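Side-chain contacts in CRISPR-associated protein, Cse1 family (Acidimicrobium ferrooxidans, PDB 4H3T), which probably serves as the large subunit of a type I-E CRISPR surveillance complex (Cascade), taking part in recognition of invading DNA: residues A[73-76]-A[77-81]; A[209-212]-A[213-217]; A[218-221]-A[222-225]. The protein carries 1 engineered substitution. All coordinates share one frame; numbering follows the deposited sequence.

Interaction 1 of 3, residues A[73-76]-A[77-81]; sequences DDAE and WGRLW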
# COMPACT_ATOMS: atom_id res chain seq x y z
N ASP A 73 3.51 -26.17 -1.30
CA ASP A 73 4.46 -26.35 -0.20
C ASP A 73 5.82 -25.75 -0.53
O ASP A 73 6.00 -25.19 -1.63
CB ASP A 73 4.61 -27.85 0.14
CG ASP A 73 5.05 -28.77 -1.00
OD1 ASP A 73 5.50 -28.26 -2.03
OD2 ASP A 73 4.87 -29.98 -0.88
N ASP A 74 6.74 -25.84 0.42
CA ASP A 74 8.09 -25.30 0.28
C ASP A 74 8.87 -25.97 -0.83
O ASP A 74 9.65 -25.27 -1.46
CB ASP A 74 8.89 -25.40 1.59
CG ASP A 74 8.35 -24.48 2.66
OD1 ASP A 74 8.21 -23.27 2.39
OD2 ASP A 74 8.09 -24.96 3.78
N ALA A 75 8.73 -27.29 -1.03
CA ALA A 75 9.46 -27.97 -2.10
C ALA A 75 9.02 -27.43 -3.44
O ALA A 75 9.87 -27.13 -4.26
CB ALA A 75 9.27 -29.51 -2.06
N GLU A 76 7.69 -27.27 -3.67
CA GLU A 76 7.24 -26.70 -4.94
C GLU A 76 7.74 -25.27 -5.08
O GLU A 76 8.16 -24.88 -6.16
CB GLU A 76 5.70 -26.76 -5.10
CG GLU A 76 5.18 -28.16 -5.38
CD GLU A 76 3.69 -28.29 -5.62
OE1 GLU A 76 2.99 -27.25 -5.75
OE2 GLU A 76 3.20 -29.44 -5.65
N TRP A 77 7.68 -24.47 -3.99
CA TRP A 77 8.14 -23.08 -4.10
C TRP A 77 9.63 -23.04 -4.50
O TRP A 77 10.01 -22.29 -5.37
CB TRP A 77 7.94 -22.34 -2.76
CG TRP A 77 8.15 -20.87 -2.85
CD1 TRP A 77 7.22 -19.91 -3.10
CD2 TRP A 77 9.39 -20.18 -2.66
NE1 TRP A 77 7.82 -18.68 -3.24
CE2 TRP A 77 9.16 -18.82 -2.99
CE3 TRP A 77 10.70 -20.59 -2.44
CZ2 TRP A 77 10.19 -17.86 -2.93
CZ3 TRP A 77 11.70 -19.65 -2.39
CH2 TRP A 77 11.46 -18.32 -2.68
N GLY A 78 10.41 -23.85 -3.83
CA GLY A 78 11.84 -24.04 -4.07
C GLY A 78 12.16 -24.39 -5.52
O GLY A 78 13.05 -23.78 -6.11
N ARG A 79 11.41 -25.30 -6.14
CA ARG A 79 11.67 -25.62 -7.55
C ARG A 79 11.32 -24.44 -8.47
O ARG A 79 11.96 -24.24 -9.49
CB ARG A 79 10.92 -26.90 -8.01
CG ARG A 79 11.50 -28.21 -7.41
CD ARG A 79 10.82 -29.44 -8.02
NE ARG A 79 9.52 -29.70 -7.39
CZ ARG A 79 9.34 -30.35 -6.24
NH1 ARG A 79 10.37 -30.86 -5.58
NH2 ARG A 79 8.11 -30.50 -5.75
N LEU A 80 10.33 -23.63 -8.12
CA LEU A 80 10.02 -22.44 -8.92
C LEU A 80 11.12 -21.38 -8.77
O LEU A 80 11.58 -20.82 -9.78
CB LEU A 80 8.68 -21.85 -8.48
CG LEU A 80 7.49 -22.71 -8.80
CD1 LEU A 80 6.25 -22.22 -8.09
CD2 LEU A 80 7.18 -22.69 -10.29
N TRP A 81 11.58 -21.13 -7.53
CA TRP A 81 12.62 -20.15 -7.26
C TRP A 81 13.92 -20.52 -8.00
O TRP A 81 14.53 -19.65 -8.59
CB TRP A 81 12.87 -20.03 -5.76
CG TRP A 81 13.83 -18.93 -5.41
CD1 TRP A 81 15.17 -19.07 -5.17
CD2 TRP A 81 13.56 -17.52 -5.42
NE1 TRP A 81 15.73 -17.83 -4.94
CE2 TRP A 81 14.77 -16.86 -5.13
CE3 TRP A 81 12.40 -16.75 -5.62
CZ2 TRP A 81 14.85 -15.47 -5.02
CZ3 TRP A 81 12.48 -15.37 -5.48
CH2 TRP A 81 13.70 -14.75 -5.19
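Two torsions fold Arg79 back along the helix over Ala75 and Glu76: CG lies anti to its own carbonyl carbon (chi1 -72°), and the chain then bends sharply at chi3 (-80°). This lays the guanidinium over the preceding turn, with the Ala75 O centred over one face, 3.8 Å above its plane. The two terminal nitrogens touch neighbouring aliphatic groups, Arg79 NH1 lying 3.9 Å from Ala75 CB and Arg79 NH2 3.8 Å from Glu76 CG. Glu76 and Arg79 nevertheless form no salt bridge. Glu76 OE2 stays 5.0 Å from Arg79 NH2 and the carboxylate and guanidinium planes are 59° apart, so the groups are not paired, though their opposite charges may still attract weakly. The carboxylate is instead engaged through OE1 with the backbone N of Lys72, just ahead of the helix.

The same turn starts helix 74-82. Asp73 is its N-cap: OD1 accepts from Glu76 N at 2.9 Å, met nearly along the C-O axis, and so satisfies an amide that has no carbonyl of an earlier turn to bind. Regular helical bonding follows, from Trp77 N to Asp73 O (3.0 Å) and on through Leu80 N to Glu76 O (3.2 Å). Leu80 CG packs 3.5 Å from that last carbonyl oxygen, Glu76 O.

The indoles of Trp77 and Trp81, one turn apart, leave the same side of the helix, with Trp77 CH2 over a face of the Trp81 ring; the exposed Arg79 leaves elsewhere. Trp77 meets Phe348 of helix 344-350 edge to face, while Leu80 and Trp81 pack on helix 210-217.

Interaction 2 of 3, residues A[209-212]-A[213-217]; sequences TLRE and TLLLN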
# COMPACT_ATOMS: atom_id res chain seq x y z
N THR A 209 13.13 -8.58 -10.32
CA THR A 209 12.36 -8.84 -11.50
C THR A 209 10.94 -9.12 -11.05
O THR A 209 10.69 -9.41 -9.86
CB THR A 209 12.95 -10.03 -12.28
OG1 THR A 209 12.70 -11.20 -11.53
CG2 THR A 209 14.44 -9.90 -12.57
N LEU A 210 10.01 -9.09 -12.01
CA LEU A 210 8.62 -9.41 -11.74
C LEU A 210 8.46 -10.86 -11.37
O LEU A 210 7.67 -11.16 -10.52
CB LEU A 210 7.73 -9.12 -12.95
CG LEU A 210 6.23 -9.32 -12.74
CD1 LEU A 210 5.68 -8.46 -11.58
CD2 LEU A 210 5.50 -9.01 -13.99
N ARG A 211 9.26 -11.75 -11.93
CA ARG A 211 9.19 -13.16 -11.58
C ARG A 211 9.57 -13.36 -10.11
O ARG A 211 8.86 -14.08 -9.42
CB ARG A 211 10.08 -14.01 -12.48
CG ARG A 211 10.01 -15.46 -12.15
CD ARG A 211 10.52 -16.31 -13.29
NE ARG A 211 10.12 -17.69 -13.06
CZ ARG A 211 10.72 -18.53 -12.22
NH1 ARG A 211 11.80 -18.14 -11.53
NH2 ARG A 211 10.25 -19.75 -12.04
N GLU A 212 10.62 -12.68 -9.63
CA GLU A 212 11.00 -12.71 -8.21
C GLU A 212 9.91 -12.15 -7.32
O GLU A 212 9.58 -12.75 -6.32
CB GLU A 212 12.25 -11.88 -7.92
CG GLU A 212 13.54 -12.41 -8.45
CD GLU A 212 14.73 -11.61 -7.93
OE1 GLU A 212 14.55 -10.73 -7.05
OE2 GLU A 212 15.85 -11.87 -8.43
N THR A 213 9.35 -10.99 -7.69
CA THR A 213 8.23 -10.37 -6.97
C THR A 213 7.05 -11.31 -6.86
O THR A 213 6.47 -11.45 -5.80
CB THR A 213 7.79 -9.09 -7.70
OG1 THR A 213 8.89 -8.18 -7.67
CG2 THR A 213 6.52 -8.46 -7.12
N LEU A 214 6.69 -11.96 -7.96
CA LEU A 214 5.58 -12.90 -7.92
C LEU A 214 5.87 -14.07 -6.99
O LEU A 214 5.06 -14.36 -6.12
CB LEU A 214 5.25 -13.40 -9.30
CG LEU A 214 4.65 -12.37 -10.26
CD1 LEU A 214 4.51 -13.01 -11.66
CD2 LEU A 214 3.30 -11.80 -9.78
N LEU A 215 7.06 -14.61 -7.04
CA LEU A 215 7.44 -15.71 -6.14
C LEU A 215 7.55 -15.29 -4.66
O LEU A 215 7.13 -16.07 -3.80
CB LEU A 215 8.72 -16.36 -6.62
CG LEU A 215 8.59 -17.10 -8.00
CD1 LEU A 215 9.89 -17.69 -8.40
CD2 LEU A 215 7.55 -18.21 -7.96
N LEU A 216 8.05 -14.09 -4.36
CA LEU A 216 8.09 -13.57 -2.97
C LEU A 216 6.69 -13.46 -2.39
O LEU A 216 6.56 -13.50 -1.17
CB LEU A 216 8.78 -12.20 -2.91
CG LEU A 216 10.29 -12.29 -3.26
CD1 LEU A 216 10.90 -10.90 -3.54
CD2 LEU A 216 11.06 -12.96 -2.15
N ASN A 217 5.66 -13.27 -3.26
CA ASN A 217 4.27 -13.10 -2.84
C ASN A 217 3.44 -14.39 -2.93
O ASN A 217 2.30 -14.40 -2.41
CB ASN A 217 3.59 -12.00 -3.67
CG ASN A 217 3.98 -10.64 -3.23
OD1 ASN A 217 3.39 -10.15 -2.31
ND2 ASN A 217 5.02 -10.06 -3.80
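Thr209 and Thr213 meet in the opening turn of helix 210-217, where Thr209 is the N-cap. Its OG1 accepts from Glu212 N at 3.2 Å over a nearly straight path, and its carbonyl receives the first helical bond, from Thr213 N. Thr213 OG1 lies 3.1 Å from the same Thr209 O because chi1 (-63°) sets the hydroxyl beside the residue's own backbone N. Thr213 OG1 also accepts from Gly207 N. Glu212 turns its carboxylate back toward the start of the helix, and OE1 binds Gln208 N.

On another side of the helix Arg211 and Leu215 meet one turn apart. Arg211 runs extended from CG to NE, CG being anti to the backbone N (chi1 -179°), and Leu215 CD1 sits 3.6 Å above the plane of the Arg211 guanidinium, offset toward its rim. The closest side-chain atoms are Arg211 NH1 and Leu215 CD1, at 3.7 Å. Arg211 NH2 donates to Leu80 O of helix 74-82, and this buried cation also has Phe86 as a cation-pi partner. A looser apolar step runs from Leu210 CG to Leu214 CD1 at 4.2 Å; Leu214 itself packs on helix 52-68.

At the far end Asn217 ND2 donates to Thr213 O at 2.8 Å (N-H...O 172°), the carbonyl lying close to the amide plane. That side-chain bond supplements the weak bond from Asn217 N to the same oxygen. Asn217 ND2 also bonds to Pro205 O, and OD1 to His300.

Taken together, these contacts are those of a short, largely buried helix with a threonine N-cap in front, N-H(i+4) to O=C(i) bonds through the middle, and leucines spread round its sides.

Interaction 3 of 3, residues A[218-221]-A[222-225]; sequences LVPW and QYRN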
# COMPACT_ATOMS: atom_id res chain seq x y z
N LEU A 218 3.97 -15.42 -3.58
CA LEU A 218 3.28 -16.69 -3.75
C LEU A 218 3.56 -17.56 -2.55
O LEU A 218 4.19 -18.59 -2.64
CB LEU A 218 3.62 -17.38 -5.05
CG LEU A 218 3.00 -16.72 -6.29
CD1 LEU A 218 3.77 -17.19 -7.53
CD2 LEU A 218 1.53 -16.98 -6.37
N VAL A 219 2.95 -17.19 -1.44
CA VAL A 219 3.09 -17.93 -0.22
C VAL A 219 2.50 -19.37 -0.46
O VAL A 219 1.32 -19.51 -0.88
CB VAL A 219 2.36 -17.24 0.97
CG1 VAL A 219 2.58 -18.02 2.26
CG2 VAL A 219 2.77 -15.77 1.13
N PRO A 220 3.26 -20.43 -0.14
CA PRO A 220 2.71 -21.77 -0.34
C PRO A 220 1.48 -22.04 0.55
O PRO A 220 1.40 -21.52 1.67
CB PRO A 220 3.89 -22.68 -0.00
CG PRO A 220 5.06 -21.90 -0.41
CD PRO A 220 4.69 -20.52 0.15
N TRP A 221 0.52 -22.84 0.02
CA TRP A 221 -0.74 -23.16 0.70
C TRP A 221 -0.50 -23.84 2.07
O TRP A 221 -1.32 -23.69 2.97
CB TRP A 221 -1.60 -24.07 -0.17
CG TRP A 221 -2.00 -23.48 -1.48
CD1 TRP A 221 -2.09 -22.16 -1.81
CD2 TRP A 221 -2.29 -24.22 -2.67
NE1 TRP A 221 -2.44 -22.03 -3.13
CE2 TRP A 221 -2.66 -23.27 -3.66
CE3 TRP A 221 -2.39 -25.59 -2.97
CZ2 TRP A 221 -3.02 -23.66 -4.94
CZ3 TRP A 221 -2.76 -25.96 -4.25
CH2 TRP A 221 -3.01 -25.00 -5.23
N GLN A 222 0.63 -24.54 2.24
CA GLN A 222 1.00 -25.19 3.49
C GLN A 222 1.15 -24.19 4.65
O GLN A 222 0.99 -24.58 5.79
CB GLN A 222 2.32 -25.95 3.28
CG GLN A 222 2.77 -26.90 4.34
CD GLN A 222 4.18 -27.44 4.05
OE1 GLN A 222 4.98 -26.89 3.25
NE2 GLN A 222 4.59 -28.40 4.83
N TYR A 223 1.40 -22.90 4.38
CA TYR A 223 1.45 -21.89 5.44
C TYR A 223 0.04 -21.48 5.88
O TYR A 223 -0.39 -20.36 5.62
CB TYR A 223 2.22 -20.65 4.97
CG TYR A 223 3.71 -20.88 4.81
CD1 TYR A 223 4.59 -20.61 5.85
CD2 TYR A 223 4.23 -21.38 3.62
CE1 TYR A 223 5.95 -20.89 5.72
CE2 TYR A 223 5.59 -21.66 3.49
CZ TYR A 223 6.46 -21.30 4.50
OH TYR A 223 7.81 -21.51 4.38
N ARG A 224 -0.67 -22.38 6.54
CA ARG A 224 -2.07 -22.15 6.95
C ARG A 224 -2.18 -21.01 7.98
O ARG A 224 -3.24 -20.42 8.12
CB ARG A 224 -2.69 -23.42 7.52
CG ARG A 224 -2.82 -24.57 6.50
CD ARG A 224 -4.27 -24.84 6.14
NE ARG A 224 -5.14 -24.92 7.32
CZ ARG A 224 -6.44 -24.62 7.36
NH1 ARG A 224 -7.08 -24.23 6.25
NH2 ARG A 224 -7.11 -24.71 8.50
N ASN A 225 -1.10 -20.71 8.66
CA ASN A 225 -1.02 -19.56 9.58
C ASN A 225 -0.90 -18.23 8.89
O ASN A 225 -1.14 -17.20 9.52
CB ASN A 225 0.20 -19.71 10.52
CG ASN A 225 1.54 -20.00 9.78
OD1 ASN A 225 1.61 -20.86 8.84
ND2 ASN A 225 2.66 -19.35 10.20
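Residues Pro220 to Tyr223 form a type I beta turn, closed by Tyr223 N donating to Pro220 O at 3.0 Å, and the chain passes directly into an inverse gamma turn centred on Tyr223. The gamma turn is marked by a weak bond from Arg224 N to Gln222 O, 2.9 Å long.

The tyrosine ring folds back across the turn. With CG anti to the carbonyl carbon (chi1 -70°), Tyr223 runs beside Pro220, the two side chains pointing the same way. Pro220 CD touches both Tyr223 CD2 and Tyr223 CE2 at 3.6 Å, while the same CD2 edge of the Tyr223 ring is 3.4 Å from Pro220 O, which lies in the ring plane. One residue thus meets the phenol through its pyrrolidine carbons and its carbonyl oxygen, limiting how the ring can sit.

Val219 meets Tyr223 at about a right angle, chiefly near the ring's root rather than its hydroxyl. That hydroxyl bonds to Asp74 OD1, and Phe348 of helix 344-350 meets the ring edge to face. The indole of Trp221 leaves the turn on its own course and meets the Tyr65 ring, so the two aromatic residues of the turn serve separate neighbours in the fold.

The apolar contact at the base of the tyrosine runs from Val219 CG1 to Tyr223 CB, 3.8 Å apart.

Interactions 1 and 2 lie on neighbouring helices with centres 13 Å apart, joined by two probable hydrogen bonds: Trp77 NE1 to Leu215 O and Arg211 NH2 to Leu80 O, each 2.8 Å. Both helices begin alike, with an N-cap side chain and a glutamate that binds the amide just before the cap. Interaction 3 follows interaction 2 directly in sequence, yet interactions 1 and 3 have centres 11 Å apart and touch chiefly at the start of helix 74-82. There Tyr223 OH and Asp74 OD1 are 2.7 Å apart, and Gln222 OE1 makes a weak bond to Asp74 N. The continuous chain 209-225 therefore meets helix 74-82 at several points along its length.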